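Local atomic coordinates of FOP (Homo sapiens, PDB entry 2D68), a protein that is required for anchoring microtubules to centrosomes and for ciliation, here represented by its N-terminal domain, through which it forms a homodimer. Residues E27-F31 against F32-F36; F41-T45 against S46-G50. One frame throughout, in Å; residues are numbered along the deposited sequence.

Contact 1: residues E27-F31 against F32-F36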
ATOM      1  N   GLU B  27       4.694  -2.789  -4.543  1.00  7.54           N
ATOM      2  CA  GLU B  27       5.790  -3.551  -3.946  1.00  7.38           C
ATOM      3  C   GLU B  27       5.264  -4.532  -2.910  1.00  8.05           C
ATOM      4  O   GLU B  27       5.775  -5.630  -2.796  1.00  8.45           O
ATOM      5  CB  GLU B  27       6.866  -2.635  -3.347  1.00  7.92           C
ATOM      6  CG  GLU B  27       8.208  -3.380  -3.063  1.00  9.24           C
ATOM      7  CD  GLU B  27       8.288  -4.038  -1.682  1.00 12.30           C
ATOM      8  OE1 GLU B  27       7.653  -3.547  -0.730  1.00 11.78           O
ATOM      9  OE2 GLU B  27       9.012  -5.043  -1.550  1.00 13.00           O
ATOM     10  N   PHE B  28       4.241  -4.131  -2.160  1.00  7.81           N
ATOM     11  CA  PHE B  28       3.604  -5.041  -1.232  1.00  7.75           C
ATOM     12  C   PHE B  28       3.033  -6.263  -1.979  1.00  8.01           C
ATOM     13  O   PHE B  28       3.236  -7.403  -1.562  1.00  8.15           O
ATOM     14  CB  PHE B  28       2.505  -4.306  -0.447  1.00  8.37           C
ATOM     15  CG  PHE B  28       1.637  -5.223   0.353  1.00  6.99           C
ATOM     16  CD1 PHE B  28       1.937  -5.519   1.673  1.00  8.59           C
ATOM     17  CD2 PHE B  28       0.491  -5.795  -0.209  1.00  8.85           C
ATOM     18  CE1 PHE B  28       1.130  -6.398   2.398  1.00  9.13           C
ATOM     19  CE2 PHE B  28      -0.312  -6.661   0.521  1.00  9.74           C
ATOM     20  CZ  PHE B  28       0.012  -6.959   1.826  1.00 10.76           C
ATOM     21  N   LEU B  29       2.344  -6.016  -3.090  1.00  7.86           N
ATOM     22  CA  LEU B  29       1.772  -7.115  -3.879  1.00  8.96           C
ATOM     23  C   LEU B  29       2.871  -8.030  -4.389  1.00  9.47           C
ATOM     24  O   LEU B  29       2.758  -9.268  -4.325  1.00 10.02           O
ATOM     25  CB  LEU B  29       0.921  -6.570  -5.040  1.00  8.97           C
ATOM     26  CG  LEU B  29      -0.260  -5.685  -4.653  1.00  9.35           C
ATOM     27  CD1 LEU B  29      -0.895  -5.119  -5.955  1.00  9.49           C
ATOM     28  CD2 LEU B  29      -1.301  -6.452  -3.849  1.00 10.27           C
ATOM     29  N   GLN B  30       3.959  -7.444  -4.879  1.00  9.20           N
ATOM     30  CA  GLN B  30       5.084  -8.250  -5.388  1.00 11.26           C
ATOM     31  C   GLN B  30       5.771  -9.035  -4.277  1.00 10.54           C
ATOM     32  O   GLN B  30       6.084 -10.236  -4.436  1.00 10.91           O
ATOM     33  CB  GLN B  30       6.056  -7.371  -6.173  1.00 12.17           C
ATOM     34  CG  GLN B  30       5.354  -6.759  -7.390  1.00 16.89           C
ATOM     35  CD  GLN B  30       6.280  -6.280  -8.482  1.00 22.85           C
ATOM     36  OE1 GLN B  30       6.392  -5.080  -8.717  1.00 24.58           O
ATOM     37  NE2 GLN B  30       6.909  -7.215  -9.187  1.00 25.82           N
ATOM     38  N   PHE B  31       5.961  -8.381  -3.132  1.00  9.81           N
ATOM     39  CA  PHE B  31       6.610  -9.041  -1.981  1.00  9.43           C
ATOM     40  C   PHE B  31       5.936 -10.355  -1.579  1.00  9.30           C
ATOM     41  O   PHE B  31       6.621 -11.335  -1.240  1.00  9.74           O
ATOM     42  CB  PHE B  31       6.702  -8.099  -0.765  1.00  8.89           C
ATOM     43  CG  PHE B  31       7.572  -8.654   0.331  1.00 10.04           C
ATOM     44  CD1 PHE B  31       8.961  -8.486   0.275  1.00 11.04           C
ATOM     45  CD2 PHE B  31       7.025  -9.426   1.357  1.00  9.41           C
ATOM     46  CE1 PHE B  31       9.771  -9.041   1.271  1.00 12.56           C
ATOM     47  CE2 PHE B  31       7.828  -9.974   2.361  1.00 11.12           C
ATOM     48  CZ  PHE B  31       9.209  -9.784   2.301  1.00 11.23           C
ATOM     49  N   PHE B  32       4.605 -10.364  -1.591  1.00  9.11           N
ATOM     50  CA  PHE B  32       3.842 -11.539  -1.171  1.00  9.05           C
ATOM     51  C   PHE B  32       3.366 -12.398  -2.341  1.00 10.00           C
ATOM     52  O   PHE B  32       2.490 -13.256  -2.179  1.00 10.21           O
ATOM     53  CB  PHE B  32       2.700 -11.140  -0.244  1.00 10.12           C
ATOM     54  CG  PHE B  32       3.167 -10.750   1.120  1.00  8.10           C
ATOM     55  CD1 PHE B  32       3.745 -11.703   1.959  1.00 10.52           C
ATOM     56  CD2 PHE B  32       3.074  -9.425   1.557  1.00 10.33           C
ATOM     57  CE1 PHE B  32       4.222 -11.358   3.214  1.00 11.79           C
ATOM     58  CE2 PHE B  32       3.538  -9.069   2.831  1.00  9.98           C
ATOM     59  CZ  PHE B  32       4.093 -10.043   3.662  1.00 10.91           C
ATOM     60  N   ASN B  33       3.975 -12.192  -3.503  1.00 10.69           N
ATOM     61  CA  ASN B  33       3.632 -12.976  -4.704  1.00 11.44           C
ATOM     62  C   ASN B  33       2.139 -12.976  -5.003  1.00 11.38           C
ATOM     63  O   ASN B  33       1.559 -14.014  -5.372  1.00 11.65           O
ATOM     64  CB  ASN B  33       4.157 -14.401  -4.567  1.00 11.83           C
ATOM     65  CG  ASN B  33       5.658 -14.436  -4.369  1.00 14.09           C
ATOM     66  OD1 ASN B  33       6.140 -14.937  -3.358  1.00 21.94           O
ATOM     67  ND2 ASN B  33       6.393 -13.884  -5.308  1.00 13.90           N
ATOM     68  N   LEU B  34       1.516 -11.804  -4.856  1.00 11.23           N
ATOM     69  CA  LEU B  34       0.090 -11.656  -5.146  1.00 10.69           C
ATOM     70  C   LEU B  34      -0.025 -11.351  -6.641  1.00 11.46           C
ATOM     71  O   LEU B  34      -0.379 -10.236  -7.065  1.00 11.73           O
ATOM     72  CB  LEU B  34      -0.513 -10.574  -4.253  1.00 10.48           C
ATOM     73  CG  LEU B  34      -0.381 -10.873  -2.753  1.00 10.18           C
ATOM     74  CD1 LEU B  34      -0.860  -9.722  -1.903  1.00 12.60           C
ATOM     75  CD2 LEU B  34      -1.118 -12.145  -2.341  1.00 12.78           C
ATOM     76  N   ASP B  35       0.314 -12.365  -7.435  1.00 11.74           N
ATOM     77  CA  ASP B  35       0.575 -12.187  -8.852  1.00 12.61           C
ATOM     78  C   ASP B  35      -0.701 -11.933  -9.661  1.00 12.07           C
ATOM     79  O   ASP B  35      -0.685 -11.165 -10.628  1.00 12.31           O
ATOM     80  CB  ASP B  35       1.399 -13.370  -9.387  1.00 13.77           C
ATOM     81  CG  ASP B  35       2.748 -13.495  -8.688  1.00 17.13           C
ATOM     82  OD1 ASP B  35       3.419 -12.466  -8.503  1.00 22.88           O
ATOM     83  OD2 ASP B  35       3.127 -14.621  -8.320  1.00 24.89           O
ATOM     84  N   PHE B  36      -1.806 -12.565  -9.264  1.00 12.03           N
ATOM     85  CA  PHE B  36      -3.064 -12.315  -9.954  1.00 12.17           C
ATOM     86  C   PHE B  36      -3.603 -10.927  -9.611  1.00 11.38           C
ATOM     87  O   PHE B  36      -4.116 -10.215 -10.483  1.00 11.52           O
ATOM     88  CB  PHE B  36      -4.066 -13.427  -9.676  1.00 13.17           C
ATOM     89  CG  PHE B  36      -3.615 -14.772 -10.189  1.00 14.75           C
ATOM     90  CD1 PHE B  36      -3.506 -15.001 -11.558  1.00 16.11           C
ATOM     91  CD2 PHE B  36      -3.291 -15.797  -9.309  1.00 16.81           C
ATOM     92  CE1 PHE B  36      -3.077 -16.244 -12.044  1.00 16.31           C
ATOM     93  CE2 PHE B  36      -2.865 -17.051  -9.786  1.00 17.29           C
ATOM     94  CZ  PHE B  36      -2.754 -17.267 -11.146  1.00 15.71           C
TER

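Contact 2: residues F41-T45 against S46-G50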
ATOM      1  N   PHE B  41      -4.249  -5.131 -11.085  1.00 10.50           N
ATOM      2  CA  PHE B  41      -3.777  -3.806 -10.625  1.00 10.40           C
ATOM      3  C   PHE B  41      -3.128  -2.979 -11.735  1.00 10.48           C
ATOM      4  O   PHE B  41      -3.429  -1.794 -11.901  1.00 10.57           O
ATOM      5  CB  PHE B  41      -2.789  -3.997  -9.475  1.00 10.92           C
ATOM      6  CG  PHE B  41      -2.252  -2.712  -8.879  1.00 10.56           C
ATOM      7  CD1 PHE B  41      -2.940  -2.063  -7.863  1.00 11.33           C
ATOM      8  CD2 PHE B  41      -1.034  -2.184  -9.314  1.00 12.38           C
ATOM      9  CE1 PHE B  41      -2.430  -0.891  -7.280  1.00 13.19           C
ATOM     10  CE2 PHE B  41      -0.522  -1.009  -8.744  1.00 13.55           C
ATOM     11  CZ  PHE B  41      -1.223  -0.365  -7.730  1.00 11.62           C
ATOM     12  N   GLN B  42      -2.233  -3.601 -12.489  1.00 10.78           N
ATOM     13  CA  GLN B  42      -1.509  -2.869 -13.520  1.00 11.67           C
ATOM     14  C   GLN B  42      -2.413  -2.267 -14.620  1.00 11.93           C
ATOM     15  O   GLN B  42      -2.347  -1.056 -14.870  1.00 11.50           O
ATOM     16  CB  GLN B  42      -0.341  -3.693 -14.032  1.00 12.37           C
ATOM     17  CG  GLN B  42       0.685  -3.946 -12.909  1.00 14.40           C
ATOM     18  CD  GLN B  42       1.987  -4.513 -13.407  1.00 17.58           C
ATOM     19  OE1 GLN B  42       2.011  -5.382 -14.290  1.00 22.53           O
ATOM     20  NE2 GLN B  42       3.091  -4.046 -12.824  1.00 22.21           N
ATOM     21  N   PRO B  43      -3.274  -3.082 -15.269  1.00 12.26           N
ATOM     22  CA  PRO B  43      -4.167  -2.416 -16.228  1.00 12.33           C
ATOM     23  C   PRO B  43      -5.177  -1.469 -15.561  1.00 12.09           C
ATOM     24  O   PRO B  43      -5.515  -0.433 -16.142  1.00 13.68           O
ATOM     25  CB  PRO B  43      -4.908  -3.581 -16.924  1.00 12.19           C
ATOM     26  CG  PRO B  43      -4.755  -4.738 -16.023  1.00 13.49           C
ATOM     27  CD  PRO B  43      -3.473  -4.542 -15.250  1.00 13.10           C
ATOM     28  N   GLU B  44      -5.637  -1.793 -14.356  1.00 12.17           N
ATOM     29  CA  GLU B  44      -6.667  -0.965 -13.721  1.00 12.04           C
ATOM     30  C   GLU B  44      -6.152   0.420 -13.312  1.00 11.91           C
ATOM     31  O   GLU B  44      -6.919   1.391 -13.239  1.00 13.22           O
ATOM     32  CB  GLU B  44      -7.332  -1.675 -12.540  1.00 12.41           C
ATOM     33  CG  GLU B  44      -8.764  -1.181 -12.297  1.00 12.63           C
ATOM     34  CD  GLU B  44      -9.533  -1.918 -11.203  1.00 12.59           C
ATOM     35  OE1 GLU B  44      -8.929  -2.455 -10.253  1.00 13.08           O
ATOM     36  OE2 GLU B  44     -10.771  -1.940 -11.301  1.00 13.26           O
ATOM     37  N   THR B  45      -4.846   0.497 -13.049  1.00 11.92           N
ATOM     38  CA  THR B  45      -4.184   1.749 -12.693  1.00 11.85           C
ATOM     39  C   THR B  45      -3.404   2.366 -13.848  1.00 11.92           C
ATOM     40  O   THR B  45      -2.766   3.410 -13.684  1.00 11.60           O
ATOM     41  CB  THR B  45      -3.201   1.550 -11.521  1.00 11.87           C
ATOM     42  OG1 THR B  45      -2.185   0.623 -11.914  1.00 10.93           O
ATOM     43  CG2 THR B  45      -3.903   1.054 -10.264  1.00 12.75           C
ATOM     44  N   SER B  46      -3.447   1.730 -15.019  1.00 12.64           N
ATOM     45  CA  SER B  46      -2.669   2.198 -16.166  1.00 13.98           C
ATOM     46  C   SER B  46      -1.162   2.255 -15.823  1.00 14.40           C
ATOM     47  O   SER B  46      -0.459   3.232 -16.145  1.00 15.53           O
ATOM     48  CB  SER B  46      -3.197   3.557 -16.655  1.00 14.19           C
ATOM     49  OG  SER B  46      -4.554   3.448 -17.045  1.00 17.04           O
ATOM     50  N   THR B  47      -0.677   1.216 -15.146  1.00 14.50           N
ATOM     51  CA  THR B  47       0.745   1.106 -14.801  1.00 14.58           C
ATOM     52  C   THR B  47       1.354  -0.191 -15.362  1.00 14.33           C
ATOM     53  O   THR B  47       2.161  -0.858 -14.708  1.00 14.10           O
ATOM     54  CB  THR B  47       0.998   1.273 -13.259  1.00 14.28           C
ATOM     55  OG1 THR B  47       0.412   0.191 -12.524  1.00 14.07           O
ATOM     56  CG2 THR B  47       0.443   2.618 -12.760  1.00 15.07           C
ATOM     57  N   LEU B  48       0.970  -0.535 -16.599  1.00 15.40           N
ATOM     58  CA  LEU B  48       1.460  -1.761 -17.232  1.00 15.24           C
ATOM     59  C   LEU B  48       2.994  -1.842 -17.331  1.00 14.48           C
ATOM     60  O   LEU B  48       3.573  -2.940 -17.275  1.00 14.37           O
ATOM     61  CB  LEU B  48       0.768  -2.017 -18.591  1.00 16.66           C
ATOM     62  CG  LEU B  48      -0.713  -2.475 -18.514  1.00 18.02           C
ATOM     63  CD1 LEU B  48      -1.396  -2.461 -19.872  1.00 23.14           C
ATOM     64  CD2 LEU B  48      -0.853  -3.845 -17.871  1.00 21.24           C
ATOM     65  N   GLN B  49       3.633  -0.683 -17.418  1.00 13.99           N
ATOM     66  CA  GLN B  49       5.105  -0.584 -17.461  1.00 13.49           C
ATOM     67  C   GLN B  49       5.748  -0.755 -16.078  1.00 12.97           C
ATOM     68  O   GLN B  49       6.967  -0.864 -15.959  1.00 12.40           O
ATOM     69  CB  GLN B  49       5.514   0.749 -18.096  1.00 14.52           C
ATOM     70  CG  GLN B  49       5.060   0.873 -19.564  1.00 15.94           C
ATOM     71  CD  GLN B  49       5.668  -0.219 -20.447  1.00 18.41           C
ATOM     72  OE1 GLN B  49       5.098  -1.304 -20.603  1.00 19.94           O
ATOM     73  NE2 GLN B  49       6.826   0.060 -21.008  1.00 19.08           N
ATOM     74  N   GLY B  50       4.922  -0.792 -15.040  1.00 11.44           N
ATOM     75  CA  GLY B  50       5.427  -0.984 -13.682  1.00 11.59           C
ATOM     76  C   GLY B  50       5.819   0.319 -13.031  1.00 11.39           C
ATOM     77  O   GLY B  50       6.325   1.250 -13.669  1.00 11.23           O
TER
HETATM   78  O   HOH W   1       2.282  -1.579 -11.132  1.00 26.87           O
HETATM   79  O   HOH W   2       2.150  -5.304 -17.744  1.00 27.53           O
HETATM   80  O   HOH W   3      -6.259   3.802 -14.868  1.00 25.35           O

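Contact 1: residues E27-F31 against F32-F36
With CG anti to the backbone N in both Phe28 (chi1 170°) and Phe31, and beside the N in Phe32 (chi1 -73°), three phenylalanine rings converge where helix 16-31 ends. The Phe31 ring stands edge-on over one face of Phe32, its CD2 above the ring centre; the planes are nearly perpendicular at 83° and the centroids 5.0 Å apart, a T-shaped pair. Phe32 in turn directs its own edge at a face of Phe28, displaced toward the rim, with Phe32 CE2 3.6 Å from Phe28 CE1. Leu34 extends the apolar patch: its CD1 lies 3.8 Å from Leu29 CD2 and also meets Phe28 CE2. The chain leaves helix 16-31 through a Schellman motif, with Asn33 as the C-prime residue. Leu34 N bonds almost straight to Leu29 O (2.9 Å). Asn33, at positive phi, bonds through its N to Gln30 O at 3.0 Å, arriving well above the carbonyl plane. Phe32 N makes a longer bond of 3.3 Å to Phe28 O. The turn delivers Leu34 as N-cap residue of helix 35-45, onto which Leu29 packs at Thr37 and Phe41. Pro73, just before helix 74-80, touches the side chains of all three phenylalanines, while in the second subunit Phe12 of helix 7-13 meets the Phe32 ring and Val21 of helix 16-31 packs on Phe28.

Contact 2: residues F41-T45 against S46-G50
Thr45 and Thr47 face each other across the end of helix 35-45 with their hydroxyls turned to each other, the OG1 atoms 2.7 Å apart. In each the OG1 lies between the backbone N and the carbonyl carbon (chi1 62° and 66°); at Thr45 this puts OG1 where it donates to Phe41 O at 2.7 Å. That carbonyl oxygen is gripped twice, since Thr45 N reaches it from the opposite face of its plane. The Thr45 methyl CG2 sits over the centre of one face of the Phe41 ring, 3.8 Å above it. Gln42 runs extended beyond CG and crosses Thr47 at about a right angle. Water 1 joins their polar ends, accepting from Gln42 NE2 at 3.1 Å and bonding to Thr47 OG1, and it lies in the plane of the Phe41 ring at its edge. The backbone closes the helix with a Schellman motif, within the LisH motif of this dimerisation domain: Ser46 takes positive phi, Thr47 N bonds to Gln42 O at 2.8 Å, and Ser46 N bonds to Pro43 O from above the carbonyl plane. A type I beta turn, Thr47 to Gly50, follows at once. On the exposed flank Leu48 crosses the Pro43 ring at about a right angle, its CD2 3.8 Å from Pro43 CD. Water 3 bridges Glu44 O and Ser46 OG. Inside the domain Thr45 and Thr47 rest on Leu9 and Leu13 of helix 7-13, whereas Glu44 reaches the second subunit, where its carboxylate bonds to Thr37 OG1 and Phe36 N.

How the contacts relate
Helix 35-45 is shared: contact 1 leads into its start and contact 2 leads out of its end, their centres about 14 Å apart, with Leu29 CD1 packing 4.0 Å from Phe41 CG between them. Both are partly buried Schellman turns, yet their side-chain chemistry differs. Contact 1 is aromatic and aliphatic, its Phe28 and Phe32 buried against the partner subunit. Contact 2 gathers hydroxyls, an amide and bound waters; its threonines are buried, while Pro43 and Leu48 are exposed. The two contacts also meet across the homodimer, the Glu44 carboxylate of one subunit holding the first turn of helix 35-45 in the other.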